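Local structure of folylpolyglutamate synthase/dihydrofolate synthase (Thermotoga maritima, 1O5Z) at residues 67-72 with 300-305; 81-86 with 98-103. The protein probably joins glutamate to dihydropteroate and, through gamma linkages, to tetrahydrofolate polyglutamates, spending ATP with the release of ADP and phosphate. All blocks are in the same frame, centred on the assembly; numbering follows the deposited sequence.

From the N terminus, the chain passes the sulfate-binding loop of G62, G64 and S65, runs along helix 63-77 and turns straight into strand 81-84. Interaction 2 then closes a short loop: after eleven intervening residues, the turn at 98-103 folds back against that strand at one side of the eight-stranded mixed sheet. Interaction 1 closes a far longer one, with 227 residues between 67-72 and 300-305, so the whole of interaction 2 lies within its span. With centres about 11 Å apart, the two contacts touch. N68 ND2 probably donates to Y85 OH at 3.3 Å, and S71 packs on E100, so helix, sheet and the way to strand 309-313 meet here.

Interaction 1: residues 67-72 with 300-305; sequences ANMVSN and KNAKNL. With SO4 (sulfate ion), chain C.
N68 and M69 of the helix that follows the P-loop receive A302, where helix 292-301 has ended and the chain sets off toward strand 309-313 of the second domain's sheet, in this Mur ligase-like fold. The swing of the N68 amide across to the linker follows from CG lying anti to the backbone N (chi1 -170°). Its OD1 accepts the K303 N-H at 2.8 Å, the donor standing about 40° above the carbonyl plane; a weak bond from N72 ND2, at 2.9 Å, reaches the same oxygen. Asparagine suits the position because its ND2 can meanwhile donate to the Y85 hydroxyl. Cut back to an alanine here, the side chain would probably leave the K303 N-H without this acceptor and the Y85 hydroxyl without this donor. The small A302 lets the backbones come close: its CB rests on M69 CG at 3.6 Å, beside N68 OD1, while the rest of the methionine chain runs on, extended, toward Q272 and A279. Farther along, a water links N72 O and OD1 to N301 ND2. At the other end, N304 turns to the P-loop sulfate, held also by G62, G64 and S65, and its ND2 donates to sulfate O2 at 2.9 Å, nearly straight.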
# COMPACT_ATOMS: atom_id res chain seq x y z
N ALA A 67 -6.98 -3.65 0.42
CA ALA A 67 -6.45 -5.02 0.56
C ALA A 67 -6.23 -5.41 2.02
O ALA A 67 -6.61 -6.48 2.46
CB ALA A 67 -5.13 -5.19 -0.23
N ASN A 68 -5.54 -4.53 2.74
CA ASN A 68 -5.22 -4.74 4.14
C ASN A 68 -6.47 -4.94 4.97
O ASN A 68 -6.52 -5.83 5.79
CB ASN A 68 -4.44 -3.56 4.71
CG ASN A 68 -3.88 -3.86 6.06
OD1 ASN A 68 -4.44 -3.42 7.08
ND2 ASN A 68 -2.79 -4.65 6.10
N MET A 69 -7.46 -4.09 4.75
CA MET A 69 -8.73 -4.20 5.45
C MET A 69 -9.45 -5.54 5.16
O MET A 69 -9.94 -6.24 6.07
CB MET A 69 -9.61 -3.04 5.04
CG MET A 69 -9.15 -1.70 5.59
SD MET A 69 -10.18 -0.36 4.91
CE MET A 69 -9.38 1.11 5.52
N VAL A 70 -9.47 -5.90 3.89
CA VAL A 70 -10.02 -7.17 3.48
C VAL A 70 -9.27 -8.33 4.13
O VAL A 70 -9.91 -9.22 4.67
CB VAL A 70 -10.08 -7.28 1.94
CG1 VAL A 70 -10.45 -8.64 1.53
CG2 VAL A 70 -11.14 -6.34 1.41
N SER A 71 -7.94 -8.32 4.09
CA SER A 71 -7.18 -9.42 4.71
C SER A 71 -7.45 -9.47 6.16
O SER A 71 -7.60 -10.50 6.68
CB SER A 71 -5.65 -9.28 4.57
OG SER A 71 -5.36 -8.99 3.21
N ASN A 72 -7.36 -8.33 6.82
CA ASN A 72 -7.54 -8.27 8.25
C ASN A 72 -8.87 -8.79 8.72
O ASN A 72 -8.93 -9.50 9.72
CB ASN A 72 -7.24 -6.86 8.78
CG ASN A 72 -5.79 -6.75 9.17
OD1 ASN A 72 -5.34 -7.51 10.04
ND2 ASN A 72 -5.03 -5.91 8.48
N LYS A 300 -10.65 -2.40 12.90
CA LYS A 300 -9.84 -1.87 13.99
C LYS A 300 -8.35 -2.17 13.83
O LYS A 300 -7.50 -1.42 14.30
CB LYS A 300 -10.33 -2.43 15.33
CG LYS A 300 -10.51 -1.36 16.33
CD LYS A 300 -11.38 -1.74 17.52
CE LYS A 300 -11.54 -0.45 18.46
NZ LYS A 300 -12.84 -0.34 19.32
N ASN A 301 -8.04 -3.31 13.20
CA ASN A 301 -6.67 -3.86 13.08
C ASN A 301 -5.93 -3.41 11.83
O ASN A 301 -4.72 -3.43 11.81
CB ASN A 301 -6.70 -5.39 13.03
CG ASN A 301 -6.95 -6.04 14.37
OD1 ASN A 301 -6.96 -5.42 15.42
ND2 ASN A 301 -7.15 -7.34 14.32
N ALA A 302 -6.68 -3.05 10.80
CA ALA A 302 -6.10 -2.52 9.56
C ALA A 302 -5.12 -1.35 9.78
O ALA A 302 -5.37 -0.42 10.57
CB ALA A 302 -7.18 -2.08 8.60
N LYS A 303 -4.04 -1.39 9.01
CA LYS A 303 -2.97 -0.44 9.11
C LYS A 303 -2.38 -0.25 7.72
O LYS A 303 -2.09 -1.24 7.06
CB LYS A 303 -1.90 -1.00 10.02
CG LYS A 303 -0.76 0.00 10.27
CD LYS A 303 0.17 -0.46 11.42
CE LYS A 303 -0.40 -0.08 12.84
NZ LYS A 303 -0.25 -1.23 13.81
N ASN A 304 -2.22 1.00 7.27
CA ASN A 304 -1.55 1.28 6.03
C ASN A 304 -0.29 2.03 6.34
O ASN A 304 -0.32 3.21 6.72
CB ASN A 304 -2.45 2.10 5.10
CG ASN A 304 -1.97 2.04 3.62
OD1 ASN A 304 -0.96 1.40 3.31
ND2 ASN A 304 -2.69 2.72 2.74
N LEU A 305 0.84 1.36 6.19
CA LEU A 305 2.08 1.89 6.75
C LEU A 305 2.53 3.16 6.03
O LEU A 305 2.53 3.22 4.79
CB LEU A 305 3.21 0.85 6.72
CG LEU A 305 2.97 -0.56 7.25
CD1 LEU A 305 4.20 -1.37 6.95
CD2 LEU A 305 2.60 -0.61 8.72
S SO4 C . -2.82 2.88 -0.80
O1 SO4 C . -3.09 4.04 -1.64
O2 SO4 C . -1.65 3.02 0.04
O3 SO4 C . -2.60 1.80 -1.77
O4 SO4 C . -3.93 2.61 0.12
O HOH W 1 -7.16 -8.71 11.95

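Interaction 2: residues 81-86 with 98-103; sequences VGSYYS and LNEEYI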
# COMPACT_ATOMS: atom_id res chain seq x y z
N VAL A 81 -5.19 -16.74 5.43
CA VAL A 81 -5.13 -15.72 4.41
C VAL A 81 -3.70 -15.42 3.97
O VAL A 81 -2.86 -15.12 4.80
CB VAL A 81 -5.78 -14.40 4.93
CG1 VAL A 81 -5.73 -13.25 3.92
CG2 VAL A 81 -7.21 -14.68 5.35
N GLY A 82 -3.43 -15.49 2.67
CA GLY A 82 -2.22 -14.91 2.11
C GLY A 82 -2.57 -13.51 1.62
O GLY A 82 -3.66 -13.28 1.13
N SER A 83 -1.68 -12.56 1.80
CA SER A 83 -1.91 -11.23 1.31
C SER A 83 -0.62 -10.72 0.68
O SER A 83 0.49 -11.01 1.13
CB SER A 83 -2.45 -10.29 2.42
OG SER A 83 -1.59 -10.27 3.55
N TYR A 84 -0.82 -9.99 -0.41
CA TYR A 84 0.25 -9.59 -1.34
C TYR A 84 0.21 -8.09 -1.57
O TYR A 84 -0.79 -7.59 -2.05
CB TYR A 84 0.14 -10.35 -2.66
CG TYR A 84 1.28 -10.04 -3.54
CD1 TYR A 84 2.58 -10.22 -3.10
CD2 TYR A 84 1.09 -9.51 -4.80
CE1 TYR A 84 3.66 -9.91 -3.91
CE2 TYR A 84 2.16 -9.19 -5.61
CZ TYR A 84 3.44 -9.39 -5.17
OH TYR A 84 4.49 -9.05 -5.99
N TYR A 85 1.29 -7.40 -1.18
CA TYR A 85 1.37 -5.96 -1.33
C TYR A 85 2.60 -5.54 -2.11
O TYR A 85 3.52 -6.31 -2.31
CB TYR A 85 1.40 -5.27 0.03
CG TYR A 85 0.29 -5.68 0.97
CD1 TYR A 85 0.37 -6.86 1.71
CD2 TYR A 85 -0.84 -4.89 1.15
CE1 TYR A 85 -0.64 -7.21 2.61
CE2 TYR A 85 -1.86 -5.26 2.03
CZ TYR A 85 -1.75 -6.41 2.74
OH TYR A 85 -2.75 -6.77 3.61
N SER A 86 2.56 -4.29 -2.55
CA SER A 86 3.69 -3.60 -3.20
C SER A 86 3.44 -2.11 -3.06
O SER A 86 2.30 -1.69 -3.08
CB SER A 86 3.81 -3.91 -4.69
OG SER A 86 2.56 -3.71 -5.37
N LEU A 98 1.21 -14.06 5.70
CA LEU A 98 0.35 -15.15 6.08
C LEU A 98 -0.33 -14.69 7.37
O LEU A 98 0.33 -14.41 8.38
CB LEU A 98 1.15 -16.41 6.36
CG LEU A 98 0.41 -17.67 6.82
CD1 LEU A 98 -0.59 -18.13 5.79
CD2 LEU A 98 1.48 -18.73 7.07
N ASN A 99 -1.64 -14.55 7.27
CA ASN A 99 -2.45 -14.13 8.37
C ASN A 99 -1.90 -12.82 8.87
O ASN A 99 -1.85 -12.56 10.04
CB ASN A 99 -2.50 -15.23 9.42
CG ASN A 99 -3.15 -16.52 8.88
OD1 ASN A 99 -3.98 -16.43 7.99
ND2 ASN A 99 -2.84 -17.68 9.46
N GLU A 100 -1.46 -12.01 7.92
CA GLU A 100 -0.97 -10.66 8.16
C GLU A 100 0.33 -10.60 8.96
O GLU A 100 0.70 -9.57 9.48
CB GLU A 100 -2.11 -9.81 8.73
CG GLU A 100 -3.08 -9.33 7.63
CD GLU A 100 -2.40 -8.43 6.64
OE1 GLU A 100 -1.62 -7.53 7.06
OE2 GLU A 100 -2.66 -8.58 5.44
N GLU A 101 1.06 -11.70 9.00
CA GLU A 101 2.40 -11.69 9.52
C GLU A 101 3.34 -11.72 8.32
O GLU A 101 3.10 -12.45 7.41
CB GLU A 101 2.63 -12.90 10.41
CG GLU A 101 2.05 -12.78 11.80
CD GLU A 101 2.62 -11.56 12.56
OE1 GLU A 101 3.81 -11.63 13.02
OE2 GLU A 101 1.87 -10.54 12.69
N TYR A 102 4.40 -10.92 8.33
CA TYR A 102 5.36 -10.89 7.22
C TYR A 102 6.04 -12.26 7.06
O TYR A 102 6.45 -12.90 8.00
CB TYR A 102 6.46 -9.84 7.40
CG TYR A 102 6.03 -8.41 7.64
CD1 TYR A 102 6.96 -7.47 8.07
CD2 TYR A 102 4.70 -7.99 7.46
CE1 TYR A 102 6.57 -6.15 8.34
CE2 TYR A 102 4.32 -6.69 7.70
CZ TYR A 102 5.24 -5.77 8.13
OH TYR A 102 4.80 -4.48 8.36
N ILE A 103 6.20 -12.67 5.82
CA ILE A 103 7.03 -13.80 5.52
C ILE A 103 8.38 -13.62 6.24
O ILE A 103 8.87 -12.50 6.35
CB ILE A 103 7.18 -13.90 3.99
CG1 ILE A 103 7.90 -15.20 3.59
CG2 ILE A 103 7.92 -12.68 3.42
CD1 ILE A 103 7.87 -15.44 2.10
O HOH W 2 -2.28 -12.38 5.17
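L98 meets V81 and G82 through its backbone: it faces G82 as an antiparallel non-hydrogen-bonded pair, and its CA lies 3.5 Å from V81 O in a CA-H...O contact. N99 follows with two bonds to V81. Its N donates to V81 O at 2.8 Å, almost perfectly straight, and its side-chain OD1 accepts V81 N, also at 2.8 Å (N-H...O 174°), taking the place a strand carbonyl would fill. N99 and E100 are the corner of a type I' beta turn, the two-residue turn of the beta hairpin formed by strands 96-98 and 101-102, at the edge of the Mur ligase middle domain's sheet; both have positive phi, which asparagine tolerates well. E100 sends its carboxylate back over the strand by bending at chi2 (-63°). OE2 accepts from S83 OG at 2.8 Å and from Y85 OH at 2.6 Å, the two hydroxyls approaching from opposite faces of the carboxylate, the tyrosine on the syn side. OE2 sits in the plane of the Y85 ring at its edge, with ring and carboxylate 89° apart. Glutamate probably suits this place because it is long enough to reach both hydroxyls while OE1 forms a salt bridge with R97, which also makes a cation-pi contact with Y85. A water joins V81 O, S83 OG and E100 N. E101 closes the turn, its N bonded to L98 O at 2.9 Å and its O to L98 N at 3.0 Å.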